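PDB 4FYE: SidF, inhibitor of growth family, member 3 from Legionella pneumophila subsp. pneumophila, which probably acts as a phosphoinositide phosphatase, removing a phosphate from the inositol headgroup of membrane phosphatidylinositol phosphates. Local coordinates for residues E173-N176 / I177-H180; V736-F739 / A740-K743; E563-G566 / Q567-A571; Y614-T617 / W618-G621. The protein carries 1 engineered substitution. All coordinates share one frame; numbering follows the deposited sequence. Where two conformers were deposited one is given.

Contact 1 (E173-N176 / I177-H180)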
ATOM      1  N   GLU A 173      -2.413  -8.431  21.986  1.00 63.93           N
ATOM      2  CA  GLU A 173      -3.666  -9.164  21.721  1.00 63.75           C
ATOM      3  C   GLU A 173      -4.699  -8.380  20.878  1.00 60.91           C
ATOM      4  O   GLU A 173      -5.475  -8.954  20.138  1.00 60.61           O
ATOM      5  CB  GLU A 173      -4.307  -9.611  23.020  1.00 61.20           C
ATOM      6  CG  GLU A 173      -5.498 -10.523  22.827  1.00 65.67           C
ATOM      7  CD  GLU A 173      -5.113 -11.898  22.272  1.00 79.18           C
ATOM      8  OE1 GLU A 173      -3.911 -12.153  21.973  1.00 81.59           O
ATOM      9  OE2 GLU A 173      -6.026 -12.748  22.138  1.00 80.00           O
ATOM     10  N   GLY A 174      -4.744  -7.064  21.031  1.00 59.58           N
ATOM     11  CA  GLY A 174      -5.711  -6.296  20.279  1.00 60.09           C
ATOM     12  C   GLY A 174      -5.352  -6.463  18.804  1.00 65.68           C
ATOM     13  O   GLY A 174      -6.236  -6.712  17.968  1.00 57.48           O
ATOM     14  N   HIS A 175      -4.049  -6.324  18.504  1.00 67.50           N
ATOM     15  CA  HIS A 175      -3.569  -6.527  17.155  0.50 67.41           C
ATOM     16  C   HIS A 175      -3.912  -7.909  16.658  1.00 69.36           C
ATOM     17  O   HIS A 175      -4.387  -8.038  15.521  1.00 70.77           O
ATOM     18  CB  HIS A 175      -2.084  -6.170  17.032  0.50 66.18           C
ATOM     19  CG  HIS A 175      -1.815  -4.665  17.038  0.50 64.47           C
ATOM     20  ND1 HIS A 175      -2.107  -3.870  15.983  0.50 62.15           N
ATOM     21  CD2 HIS A 175      -1.271  -3.826  18.019  0.50 63.38           C
ATOM     22  CE1 HIS A 175      -1.764  -2.590  16.268  0.50 60.92           C
ATOM     23  NE2 HIS A 175      -1.253  -2.564  17.512  0.50 62.46           N
ATOM     24  N   ASN A 176      -3.757  -8.940  17.497  1.00 66.23           N
ATOM     25  CA  ASN A 176      -4.024 -10.287  16.996  1.00 69.11           C
ATOM     26  C   ASN A 176      -5.451 -10.529  16.641  1.00 71.16           C
ATOM     27  O   ASN A 176      -5.745 -11.294  15.717  1.00 82.01           O
ATOM     28  CB  ASN A 176      -3.586 -11.397  17.951  1.00 79.07           C
ATOM     29  CG  ASN A 176      -2.080 -11.455  18.156  1.00 91.03           C
ATOM     30  OD1 ASN A 176      -1.615 -12.184  19.042  1.00 97.10           O
ATOM     31  ND2 ASN A 176      -1.305 -10.670  17.372  1.00 87.76           N
ATOM     32  N   ILE A 177      -6.371  -9.931  17.376  1.00 70.06           N
ATOM     33  CA  ILE A 177      -7.751 -10.288  17.087  1.00 70.68           C
ATOM     34  C   ILE A 177      -8.289  -9.436  15.937  1.00 65.11           C
ATOM     35  O   ILE A 177      -9.126  -9.881  15.168  1.00 59.66           O
ATOM     36  CB  ILE A 177      -8.651 -10.378  18.339  1.00 71.53           C
ATOM     37  CG1 ILE A 177      -9.555  -9.152  18.496  1.00 74.16           C
ATOM     38  CG2 ILE A 177      -7.832 -10.668  19.605  1.00 75.02           C
ATOM     39  CD1 ILE A 177     -10.315  -9.152  19.827  1.00 81.96           C
ATOM     40  N   ARG A 178      -7.739  -8.243  15.774  1.00 63.57           N
ATOM     41  CA  ARG A 178      -8.124  -7.424  14.646  1.00 71.95           C
ATOM     42  C   ARG A 178      -7.631  -8.121  13.361  1.00 81.47           C
ATOM     43  O   ARG A 178      -8.339  -8.116  12.352  1.00 86.81           O
ATOM     44  CB  ARG A 178      -7.624  -5.959  14.780  1.00 68.15           C
ATOM     45  CG  ARG A 178      -8.347  -5.141  15.862  1.00 67.90           C
ATOM     46  CD  ARG A 178      -7.938  -3.674  15.891  1.00 64.85           C
ATOM     47  NE  ARG A 178      -6.564  -3.487  16.367  1.00 62.40           N
ATOM     48  CZ  ARG A 178      -6.237  -3.361  17.653  1.00 64.36           C
ATOM     49  NH1 ARG A 178      -7.181  -3.416  18.590  1.00 62.17           N
ATOM     50  NH2 ARG A 178      -4.973  -3.202  18.006  1.00 62.56           N
ATOM     51  N   SER A 179      -6.464  -8.775  13.429  1.00 76.66           N
ATOM     52  CA  SER A 179      -5.933  -9.562  12.312  1.00 74.53           C
ATOM     53  C   SER A 179      -6.675 -10.867  11.955  1.00 79.22           C
ATOM     54  O   SER A 179      -6.782 -11.196  10.784  1.00 85.50           O
ATOM     55  CB  SER A 179      -4.450  -9.833  12.523  1.00 77.84           C
ATOM     56  OG  SER A 179      -3.734  -8.614  12.713  1.00 76.93           O
ATOM     57  N   HIS A 180      -7.193 -11.619  12.926  1.00 90.59           N
ATOM     58  CA  HIS A 180      -7.972 -12.802  12.564  1.00 87.53           C
ATOM     59  C   HIS A 180      -9.163 -12.521  11.663  1.00 86.35           C
ATOM     60  O   HIS A 180      -9.688 -13.446  11.054  1.00 88.99           O
ATOM     61  CB  HIS A 180      -8.396 -13.642  13.782  1.00101.19           C
ATOM     62  CG  HIS A 180      -9.212 -14.891  13.414  1.00111.37           C
ATOM     63  ND1 HIS A 180     -10.552 -14.973  13.604  1.00114.40           N
ATOM     64  CD2 HIS A 180      -8.834 -16.098  12.807  1.00117.61           C
ATOM     65  CE1 HIS A 180     -11.006 -16.174  13.171  1.00113.76           C
ATOM     66  NE2 HIS A 180      -9.957 -16.862  12.685  1.00119.87           N
TER
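The guanidinium of Arg-178 lies over the peptide that follows Gly-174, with Gly-174 O 3.3 Å above its plane and close to its centre. Beyond CG the arginine runs out straight and then bends back at chi3 (-69°), and this turn carries the flat group toward the start of the helix. It settles on backbone, as Gly-174 has no side chain. The guanidinium packs flat on the Gly-174 carbonyl without bonding it: Gly-174 O sits 3.5 Å from Arg-178 NH1 at an angle too poor for a hydrogen bond, and NE has a weak bond to Asn-711 O. In the conformer of His-175 described here, one of two deposited, Arg-178 NH2 also stands over the middle of the imidazole face. The two planes are steeply inclined, so the guanidinium presents an amino corner to the ring.

These residues belong to the last turns of helix 167-180, which leads into strand 184-189 of the six-stranded sheet, and regular i to i+4 backbone bonds run through them. One carbonyl is gripped twice. Ser-179 OG gives a 2.9 Å bond to His-175 O, while Ser-179 N reaches His-175 O at 3.0 Å from the opposite face of the carbonyl.

Along another side of the helix, Ile-177 CG2 presses to 3.0 Å from Glu-173 O with chi1 at an unstaggered 103°, a tight and probably strained fit. The same methyl lies 3.7 Å from Glu-173 OE2, the carboxylate oxygen that bonds to Ser-88 OG and forms a salt bridge with Lys-92 on helix 71-92.

Contact 2 (V736-F739 / A740-K743)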
ATOM      1  N   VAL A 736      -5.556  12.061  17.440  1.00 45.56           N
ATOM      2  CA  VAL A 736      -6.314  10.931  17.884  1.00 44.41           C
ATOM      3  C   VAL A 736      -5.455   9.674  17.797  1.00 42.62           C
ATOM      4  O   VAL A 736      -5.492   8.821  18.699  1.00 42.51           O
ATOM      5  CB  VAL A 736      -7.545  10.755  16.999  1.00 45.30           C
ATOM      6  CG1 VAL A 736      -8.187   9.427  17.314  1.00 48.81           C
ATOM      7  CG2 VAL A 736      -8.529  11.843  17.319  1.00 45.59           C
ATOM      8  N   ALA A 737      -4.715   9.532  16.702  1.00 35.38           N
ATOM      9  CA  ALA A 737      -3.782   8.393  16.563  1.00 42.94           C
ATOM     10  C   ALA A 737      -2.934   8.200  17.815  1.00 44.01           C
ATOM     11  O   ALA A 737      -2.722   7.061  18.234  1.00 50.97           O
ATOM     12  CB  ALA A 737      -2.852   8.525  15.351  1.00 39.33           C
ATOM     13  N   ASN A 738      -2.459   9.277  18.425  1.00 43.94           N
ATOM     14  CA  ASN A 738      -1.780   9.104  19.735  1.00 48.62           C
ATOM     15  C   ASN A 738      -2.428   8.130  20.676  1.00 50.66           C
ATOM     16  O   ASN A 738      -1.719   7.412  21.336  1.00 57.07           O
ATOM     17  CB  ASN A 738      -1.548  10.443  20.392  1.00 47.93           C
ATOM     18  CG  ASN A 738      -0.526  11.257  19.617  1.00 56.83           C
ATOM     19  OD1 ASN A 738       0.363  10.670  18.968  1.00 63.29           O
ATOM     20  ND2 ASN A 738      -0.653  12.585  19.629  1.00 54.95           N
ATOM     21  N   PHE A 739      -3.749   8.098  20.746  1.00 51.75           N
ATOM     22  CA  PHE A 739      -4.428   7.220  21.685  1.00 52.48           C
ATOM     23  C   PHE A 739      -3.854   5.813  21.665  1.00 56.26           C
ATOM     24  O   PHE A 739      -3.739   5.172  22.698  1.00 66.86           O
ATOM     25  CB  PHE A 739      -5.924   7.166  21.397  1.00 52.08           C
ATOM     26  CG  PHE A 739      -6.671   8.388  21.826  1.00 52.06           C
ATOM     27  CD1 PHE A 739      -6.008   9.468  22.361  1.00 50.77           C
ATOM     28  CD2 PHE A 739      -8.039   8.455  21.685  1.00 51.82           C
ATOM     29  CE1 PHE A 739      -6.694  10.595  22.749  1.00 55.94           C
ATOM     30  CE2 PHE A 739      -8.733   9.578  22.073  1.00 52.12           C
ATOM     31  CZ  PHE A 739      -8.058  10.650  22.607  1.00 52.33           C
ATOM     32  N   ALA A 740      -3.507   5.336  20.480  1.00 51.85           N
ATOM     33  CA  ALA A 740      -2.974   3.993  20.305  1.00 59.78           C
ATOM     34  C   ALA A 740      -1.650   3.806  21.028  1.00 65.20           C
ATOM     35  O   ALA A 740      -1.363   2.744  21.557  1.00 67.66           O
ATOM     36  CB  ALA A 740      -2.819   3.678  18.833  1.00 52.10           C
ATOM     37  N   LYS A 741      -0.824   4.837  20.994  1.00 71.58           N
ATOM     38  CA  LYS A 741       0.475   4.825  21.649  1.00 81.02           C
ATOM     39  C   LYS A 741       0.490   4.727  23.177  1.00 82.57           C
ATOM     40  O   LYS A 741       1.362   4.076  23.738  1.00104.91           O
ATOM     41  CB  LYS A 741       1.318   6.011  21.186  1.00 77.52           C
ATOM     42  CG  LYS A 741       1.946   5.806  19.822  1.00 80.14           C
ATOM     43  CD  LYS A 741       2.248   7.132  19.155  1.00 77.28           C
ATOM     44  CE  LYS A 741       3.237   7.941  19.971  1.00 77.43           C
ATOM     45  NZ  LYS A 741       2.559   8.916  20.866  1.00 85.22           N
ATOM     46  N   ILE A 742      -0.449   5.379  23.852  1.00 75.35           N
ATOM     47  CA  ILE A 742      -0.293   5.701  25.269  1.00 92.38           C
ATOM     48  C   ILE A 742      -0.057   4.499  26.178  1.00 98.70           C
ATOM     49  O   ILE A 742      -0.666   3.444  26.022  1.00 96.19           O
ATOM     50  CB  ILE A 742      -1.495   6.489  25.826  1.00 93.63           C
ATOM     51  CG1 ILE A 742      -2.763   5.641  25.798  1.00 77.67           C
ATOM     52  CG2 ILE A 742      -1.688   7.790  25.065  1.00 92.70           C
ATOM     53  CD1 ILE A 742      -4.028   6.461  25.877  1.00 62.98           C
ATOM     54  N   LYS A 743       0.852   4.685  27.128  1.00 93.06           N
ATOM     55  CA  LYS A 743       1.325   3.607  27.978  1.00106.35           C
ATOM     56  C   LYS A 743       1.528   4.068  29.412  1.00 89.85           C
ATOM     57  O   LYS A 743       2.657   4.119  29.893  1.00 88.50           O
ATOM     58  CB  LYS A 743       2.647   3.069  27.433  1.00103.61           C
ATOM     59  CG  LYS A 743       3.139   3.787  26.187  1.00 96.93           C
ATOM     60  CD  LYS A 743       2.971   2.908  24.960  1.00 97.67           C
ATOM     61  CE  LYS A 743       1.985   1.785  25.230  1.00 96.12           C
ATOM     62  NZ  LYS A 743       2.348   0.529  24.521  1.00 87.38           N
TER
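Asn-738 and Lys-741 extend together from one flank of the helix, roughly parallel, and meet at their polar ends. Lys-741 NZ lies 3.4 Å from Asn-738 OD1, a weak hydrogen bond made possible by bends at chi3 and chi4 that swing the lysine end round to the amide. Both residues also touch a neighbouring molecule in the crystal, so the pairing may owe something to lattice packing.

On another flank the first shell is aliphatic against backbone. Ile-742 turns CG1 into the slot between its own N and carbonyl carbon (chi1 65°), which lays that branch on the end of the preceding turn: CG1 is 3.3 Å and CD1 3.4 Å from Phe-739 O. Ala-740 CB similarly abuts Ala-737 O.

What sets these side chains in place is the weakly bonded end of helix 733-741. Ala-740 N bonds to Ala-737 O at 2.9 Å, an i to i+3 link. Asn-738 O is shared by Lys-741 N at 2.7 Å and Ile-742 N at 3.5 Å, both weak, and Ile-742 N makes a further weak bond to Phe-739 O. This mixture of i to i+3 and i to i+4 bonds, most of them weak, is consistent with a fraying terminus, and at Ile-742 the backbone leaves helical angles (psi 139°).

The buried Phe-739 rests on Val-148 and Leu-152 of helix 136-163 and on Glu-74 of helix 71-92. Ile-742 continues that seam against Glu-149, Gln-153 and Tyr-78, while Ala-737 touches His-708 and Ala-740 touches Thr-712, both on helix 701-712.

Contact 3 (E563-G566 / Q567-A571)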
ATOM      1  N   GLU A 563      19.570  19.291 -21.425  1.00107.03           N
ATOM      2  CA  GLU A 563      19.581  19.858 -22.763  1.00111.76           C
ATOM      3  C   GLU A 563      18.232  19.847 -23.476  1.00106.61           C
ATOM      4  O   GLU A 563      17.850  20.823 -24.109  1.00101.70           O
ATOM      5  CB  GLU A 563      20.610  19.127 -23.624  1.00121.01           C
ATOM      6  CG  GLU A 563      21.927  19.861 -23.780  1.00123.30           C
ATOM      7  CD  GLU A 563      22.334  20.002 -25.229  1.00128.96           C
ATOM      8  OE1 GLU A 563      21.513  20.496 -26.027  1.00130.09           O
ATOM      9  OE2 GLU A 563      23.471  19.615 -25.570  1.00126.74           O
ATOM     10  N   HIS A 564      17.516  18.736 -23.377  1.00100.47           N
ATOM     11  CA  HIS A 564      16.333  18.542 -24.190  1.00100.79           C
ATOM     12  C   HIS A 564      15.033  18.851 -23.530  1.00 96.47           C
ATOM     13  O   HIS A 564      13.961  18.751 -24.157  1.00 92.77           O
ATOM     14  CB  HIS A 564      16.316  17.130 -24.734  1.00 98.16           C
ATOM     15  CG  HIS A 564      17.624  16.715 -25.344  1.00108.97           C
ATOM     16  ND1 HIS A 564      17.905  16.903 -26.641  1.00115.27           N
ATOM     17  CD2 HIS A 564      18.748  16.125 -24.780  1.00108.24           C
ATOM     18  CE1 HIS A 564      19.141  16.446 -26.900  1.00116.70           C
ATOM     19  NE2 HIS A 564      19.655  15.973 -25.759  1.00115.30           N
ATOM     20  N   LYS A 565      15.091  19.275 -22.282  1.00 93.32           N
ATOM     21  CA  LYS A 565      13.899  19.335 -21.470  1.00 93.88           C
ATOM     22  C   LYS A 565      12.866  20.255 -22.084  1.00 91.31           C
ATOM     23  O   LYS A 565      11.683  19.944 -22.089  1.00 87.24           O
ATOM     24  CB  LYS A 565      14.254  19.805 -20.064  1.00 95.02           C
ATOM     25  CG  LYS A 565      13.559  21.085 -19.645  1.00 96.80           C
ATOM     26  CD  LYS A 565      14.476  21.949 -18.796  1.00104.28           C
ATOM     27  CE  LYS A 565      15.481  22.713 -19.645  1.00103.48           C
ATOM     28  NZ  LYS A 565      16.858  22.635 -19.083  1.00 95.20           N
ATOM     29  N   GLY A 566      13.312  21.375 -22.628  1.00 95.99           N
ATOM     30  CA  GLY A 566      12.394  22.363 -23.156  1.00 95.32           C
ATOM     31  C   GLY A 566      11.556  21.828 -24.295  1.00100.44           C
ATOM     32  O   GLY A 566      10.368  22.123 -24.392  1.00 97.56           O
ATOM     33  N   GLN A 567      12.178  21.039 -25.162  1.00 96.66           N
ATOM     34  CA  GLN A 567      11.473  20.466 -26.318  1.00101.68           C
ATOM     35  C   GLN A 567      10.656  19.211 -25.996  1.00 97.99           C
ATOM     36  O   GLN A 567       9.629  18.943 -26.641  1.00 95.38           O
ATOM     37  CB  GLN A 567      12.426  20.087 -27.465  1.00107.43           C
ATOM     38  CG  GLN A 567      13.689  20.909 -27.636  1.00115.66           C
ATOM     39  CD  GLN A 567      14.728  20.165 -28.473  1.00118.57           C
ATOM     40  OE1 GLN A 567      15.921  20.197 -28.164  1.00118.02           O
ATOM     41  NE2 GLN A 567      14.275  19.470 -29.522  1.00116.07           N
ATOM     42  N   ILE A 568      11.136  18.412 -25.052  1.00 93.03           N
ATOM     43  CA  ILE A 568      10.375  17.257 -24.636  1.00 89.04           C
ATOM     44  C   ILE A 568       8.995  17.770 -24.252  1.00 83.64           C
ATOM     45  O   ILE A 568       7.980  17.224 -24.662  1.00 80.67           O
ATOM     46  CB  ILE A 568      11.097  16.528 -23.505  1.00 88.41           C
ATOM     47  CG1 ILE A 568      12.352  15.836 -24.071  1.00 91.89           C
ATOM     48  CG2 ILE A 568      10.179  15.508 -22.878  1.00 80.04           C
ATOM     49  CD1 ILE A 568      13.416  15.484 -23.041  1.00 93.58           C
ATOM     50  N   ASN A 569       8.983  18.896 -23.558  1.00 83.08           N
ATOM     51  CA  ASN A 569       7.745  19.519 -23.115  1.00 87.27           C
ATOM     52  C   ASN A 569       6.894  20.126 -24.234  1.00 90.95           C
ATOM     53  O   ASN A 569       5.692  19.859 -24.310  1.00 89.08           O
ATOM     54  CB  ASN A 569       8.030  20.577 -22.040  1.00 89.94           C
ATOM     55  CG  ASN A 569       8.591  19.981 -20.748  1.00 89.91           C
ATOM     56  OD1 ASN A 569       8.397  18.812 -20.445  1.00 86.01           O
ATOM     57  ND2 ASN A 569       9.304  20.801 -19.987  1.00 95.52           N
ATOM     58  N   LYS A 570       7.509  20.951 -25.093  1.00 97.26           N
ATOM     59  CA  LYS A 570       6.801  21.485 -26.254  1.00 94.78           C
ATOM     60  C   LYS A 570       6.214  20.312 -27.054  1.00 93.99           C
ATOM     61  O   LYS A 570       5.090  20.420 -27.533  1.00 96.33           O
ATOM     62  CB  LYS A 570       7.694  22.390 -27.123  1.00106.62           C
ATOM     63  CG  LYS A 570       6.988  23.221 -28.218  1.00110.18           C
ATOM     64  CD  LYS A 570       6.725  24.688 -27.840  1.00113.82           C
ATOM     65  CE  LYS A 570       5.754  24.871 -26.657  1.00111.80           C
ATOM     66  NZ  LYS A 570       5.456  26.315 -26.388  1.00110.21           N
ATOM     67  N   ALA A 571       6.945  19.194 -27.157  1.00 89.98           N
ATOM     68  CA  ALA A 571       6.477  17.993 -27.890  1.00 88.09           C
ATOM     69  C   ALA A 571       5.296  17.281 -27.212  1.00 85.41           C
ATOM     70  O   ALA A 571       4.346  16.877 -27.887  1.00 85.71           O
ATOM     71  CB  ALA A 571       7.615  17.012 -28.097  1.00 84.36           C
TER
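Successive i to i+4 hydrogen bonds join 563-566 to 567-571 within the long helix 522-583. Ile-568 N reaches His-564 O at 3.0 Å in an almost straight bond (N-H...O 166°). Asn-569 N to Lys-565 O and Lys-570 N to Gly-566 O follow, each at 3.2 Å. His-564 is the irregular point, with psi flattened to 0°, and its carbonyl takes a second, weak bond from Gln-567 N.

Ile-568 is the buried side chain of the contact. Its CG1 branch, set beside the backbone N (chi1 -71°), folds back along the preceding turn, so that CG1 packs 3.3 Å from His-564 O and CD1 reaches His-564 CB at 3.7 Å. The imidazole beyond that CB stacks with Tyr-560, one turn earlier, and the Gln-567 side chain slants past it with the amide and ring planes well off parallel. On the other flank the Asn-569 amide leans over the Lys-565 carbonyl: ND2 is 3.3 Å from Lys-565 O, but the angle is too poor for a bond. The Lys-565 side chain turns back up the helix, where NZ bonds to Thr-562 O.

Cohesion across this surface stretch of helix therefore comes mainly from main-chain bonds and the apolar touch of Ile-568 on His-564.

Contact 4 (Y614-T617 / W618-G621)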
ATOM      1  N   TYR A 614      16.170  14.604 -11.803  1.00 61.16           N
ATOM      2  CA  TYR A 614      17.411  15.137 -12.334  1.00 66.25           C
ATOM      3  C   TYR A 614      17.756  16.535 -11.802  1.00 68.26           C
ATOM      4  O   TYR A 614      18.920  16.777 -11.491  1.00 71.53           O
ATOM      5  CB  TYR A 614      17.460  15.043 -13.865  1.00 64.83           C
ATOM      6  CG  TYR A 614      17.504  13.614 -14.376  1.00 62.38           C
ATOM      7  CD1 TYR A 614      18.578  12.787 -14.060  1.00 65.48           C
ATOM      8  CD2 TYR A 614      16.508  13.099 -15.209  1.00 61.33           C
ATOM      9  CE1 TYR A 614      18.646  11.486 -14.530  1.00 64.65           C
ATOM     10  CE2 TYR A 614      16.574  11.785 -15.693  1.00 63.36           C
ATOM     11  CZ  TYR A 614      17.648  10.983 -15.344  1.00 64.16           C
ATOM     12  OH  TYR A 614      17.768   9.657 -15.746  1.00 65.82           O
ATOM     13  N   GLU A 615      16.758  17.416 -11.668  1.00 68.55           N
ATOM     14  CA  GLU A 615      16.897  18.767 -11.022  1.00 67.63           C
ATOM     15  C   GLU A 615      16.973  18.695  -9.487  1.00 64.89           C
ATOM     16  O   GLU A 615      17.199  19.690  -8.807  1.00 60.20           O
ATOM     17  CB  GLU A 615      15.736  19.685 -11.418  1.00 69.22           C
ATOM     18  CG  GLU A 615      15.690  19.944 -12.916  1.00 73.87           C
ATOM     19  CD  GLU A 615      14.692  21.015 -13.345  1.00 81.67           C
ATOM     20  OE1 GLU A 615      14.086  21.688 -12.472  1.00 83.66           O
ATOM     21  OE2 GLU A 615      14.526  21.202 -14.584  1.00 86.82           O
ATOM     22  N   ASN A 616      16.782  17.491  -8.950  1.00 63.33           N
ATOM     23  CA  ASN A 616      16.940  17.271  -7.534  1.00 60.38           C
ATOM     24  C   ASN A 616      16.035  18.218  -6.756  1.00 60.18           C
ATOM     25  O   ASN A 616      16.403  18.774  -5.715  1.00 62.55           O
ATOM     26  CB  ASN A 616      18.428  17.404  -7.163  1.00 62.32           C
ATOM     27  CG  ASN A 616      18.735  16.989  -5.730  1.00 63.67           C
ATOM     28  OD1 ASN A 616      19.636  17.580  -5.136  1.00 66.04           O
ATOM     29  ND2 ASN A 616      17.981  16.014  -5.148  1.00 54.77           N
ATOM     30  N   THR A 617      14.803  18.356  -7.239  1.00 59.32           N
ATOM     31  CA  THR A 617      13.786  19.144  -6.530  1.00 54.95           C
ATOM     32  C   THR A 617      12.733  18.313  -5.743  1.00 53.28           C
ATOM     33  O   THR A 617      11.902  18.865  -4.997  1.00 53.95           O
ATOM     34  CB  THR A 617      13.093  20.111  -7.487  1.00 53.17           C
ATOM     35  OG1 THR A 617      12.557  19.372  -8.596  1.00 52.78           O
ATOM     36  CG2 THR A 617      14.094  21.170  -7.979  1.00 51.63           C
ATOM     37  N   TRP A 618      12.817  16.997  -5.850  1.00 51.03           N
ATOM     38  CA  TRP A 618      11.769  16.112  -5.345  1.00 48.27           C
ATOM     39  C   TRP A 618      11.639  16.299  -3.853  1.00 48.28           C
ATOM     40  O   TRP A 618      10.584  16.100  -3.274  1.00 49.38           O
ATOM     41  CB  TRP A 618      12.105  14.671  -5.700  1.00 47.47           C
ATOM     42  CG  TRP A 618      13.361  14.216  -4.999  1.00 47.42           C
ATOM     43  CD1 TRP A 618      14.683  14.306  -5.462  1.00 49.79           C
ATOM     44  CD2 TRP A 618      13.471  13.679  -3.636  1.00 46.19           C
ATOM     45  NE1 TRP A 618      15.572  13.824  -4.517  1.00 51.01           N
ATOM     46  CE2 TRP A 618      14.916  13.460  -3.386  1.00 49.29           C
ATOM     47  CE3 TRP A 618      12.570  13.348  -2.653  1.00 42.69           C
ATOM     48  CZ2 TRP A 618      15.393  12.952  -2.187  1.00 47.10           C
ATOM     49  CZ3 TRP A 618      13.069  12.837  -1.428  1.00 42.74           C
ATOM     50  CH2 TRP A 618      14.449  12.627  -1.217  1.00 43.95           C
ATOM     51  N   HIS A 619      12.695  16.768  -3.204  1.00 52.57           N
ATOM     52  CA  HIS A 619      12.669  16.872  -1.740  1.00 47.65           C
ATOM     53  C   HIS A 619      12.301  18.232  -1.203  1.00 48.75           C
ATOM     54  O   HIS A 619      12.221  18.404   0.027  1.00 47.36           O
ATOM     55  CB  HIS A 619      14.024  16.458  -1.188  1.00 50.43           C
ATOM     56  CG  HIS A 619      15.147  17.371  -1.616  1.00 53.53           C
ATOM     57  ND1 HIS A 619      15.928  17.121  -2.715  1.00 59.03           N
ATOM     58  CD2 HIS A 619      15.620  18.547  -1.066  1.00 53.95           C
ATOM     59  CE1 HIS A 619      16.825  18.080  -2.868  1.00 53.12           C
ATOM     60  NE2 HIS A 619      16.631  18.977  -1.867  1.00 57.10           N
ATOM     61  N   HIS A 620      12.074  19.232  -2.056  1.00 48.85           N
ATOM     62  CA  HIS A 620      11.573  20.503  -1.509  1.00 48.47           C
ATOM     63  C   HIS A 620      10.174  20.291  -0.998  1.00 47.65           C
ATOM     64  O   HIS A 620       9.458  19.420  -1.495  1.00 47.66           O
ATOM     65  CB  HIS A 620      11.595  21.630  -2.544  1.00 50.89           C
ATOM     66  CG  HIS A 620      12.950  21.868  -3.162  1.00 55.84           C
ATOM     67  ND1 HIS A 620      13.124  22.655  -4.260  1.00 59.74           N
ATOM     68  CD2 HIS A 620      14.223  21.425  -2.792  1.00 56.25           C
ATOM     69  CE1 HIS A 620      14.440  22.720  -4.567  1.00 58.17           C
ATOM     70  NE2 HIS A 620      15.115  21.961  -3.682  1.00 59.35           N
ATOM     71  N   GLY A 621       9.768  21.086  -0.013  1.00 45.80           N
ATOM     72  CA  GLY A 621       8.501  20.919   0.698  1.00 44.37           C
ATOM     73  C   GLY A 621       7.368  20.876  -0.275  1.00 46.22           C
ATOM     74  O   GLY A 621       6.533  19.986  -0.230  1.00 47.80           O
TER
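The His-620 ring lies with one face over Thr-617, whose CA stands 4.1 Å from the ring centroid and only 8° off the normal, a CH-pi contact. It is made possible by a type I beta turn from Thr-617 to His-620, which follows directly on the Schellman motif that closes helix 590-614 at Asn-616. Thr-617 CG2 adds an apolar touch, 3.8 Å from His-620 CE1.

The His-619 ring is approached at its edge: Asn-616 CG and Trp-618 NE1 both lie in its plane. Trp-618 has His-619 CB against one face, 3.5 Å above the plane and toward the rim. The amide of Asn-616 is brought alongside the two rings, near Trp-618 NE1 and His-619 CE1, by a CG anti to the backbone N (chi1 -171°), and its plane is inclined by roughly half a right angle to each. Its ND2 is 3.3 Å from Trp-618 NE1, but both are donors and make no bond to each other. His-619 CE1 comes within 3.0 Å of Asn-616 O, again in packing.

The buried indole also meets Trp-417, with the ring planes inclined, and touches Leu-612 in the preceding helix. His-619 O bonds to Arg-423 NH1, which ties the turn to the loop between strand 402-416 and helix 438-458.

Across the turn itself, His-620 N donates to Thr-617 O at 3.0 Å with an N-H...O angle of 161°.

How the contacts relate
All four contacts are local, each within one continuous run of chain, so they follow in series and none nests or crosses. From the N terminus come contact 1 on helix 167-180, contact 3 on helix 522-583, contact 4 in the loop between helices 590-614 and 626-637, and contact 2 near the modelled C terminus. Contacts 1 and 2, with centres about 17 Å apart, do not touch but share helices 71-92 and 701-712 as neighbours. Contacts 3 and 4 form a second pair, meeting where Lys-565 CD packs 4.3 Å from Glu-615 OE2. Contacts 1 and 3 lie on opposite sides of the chain's centre, their centres about 53 Å apart.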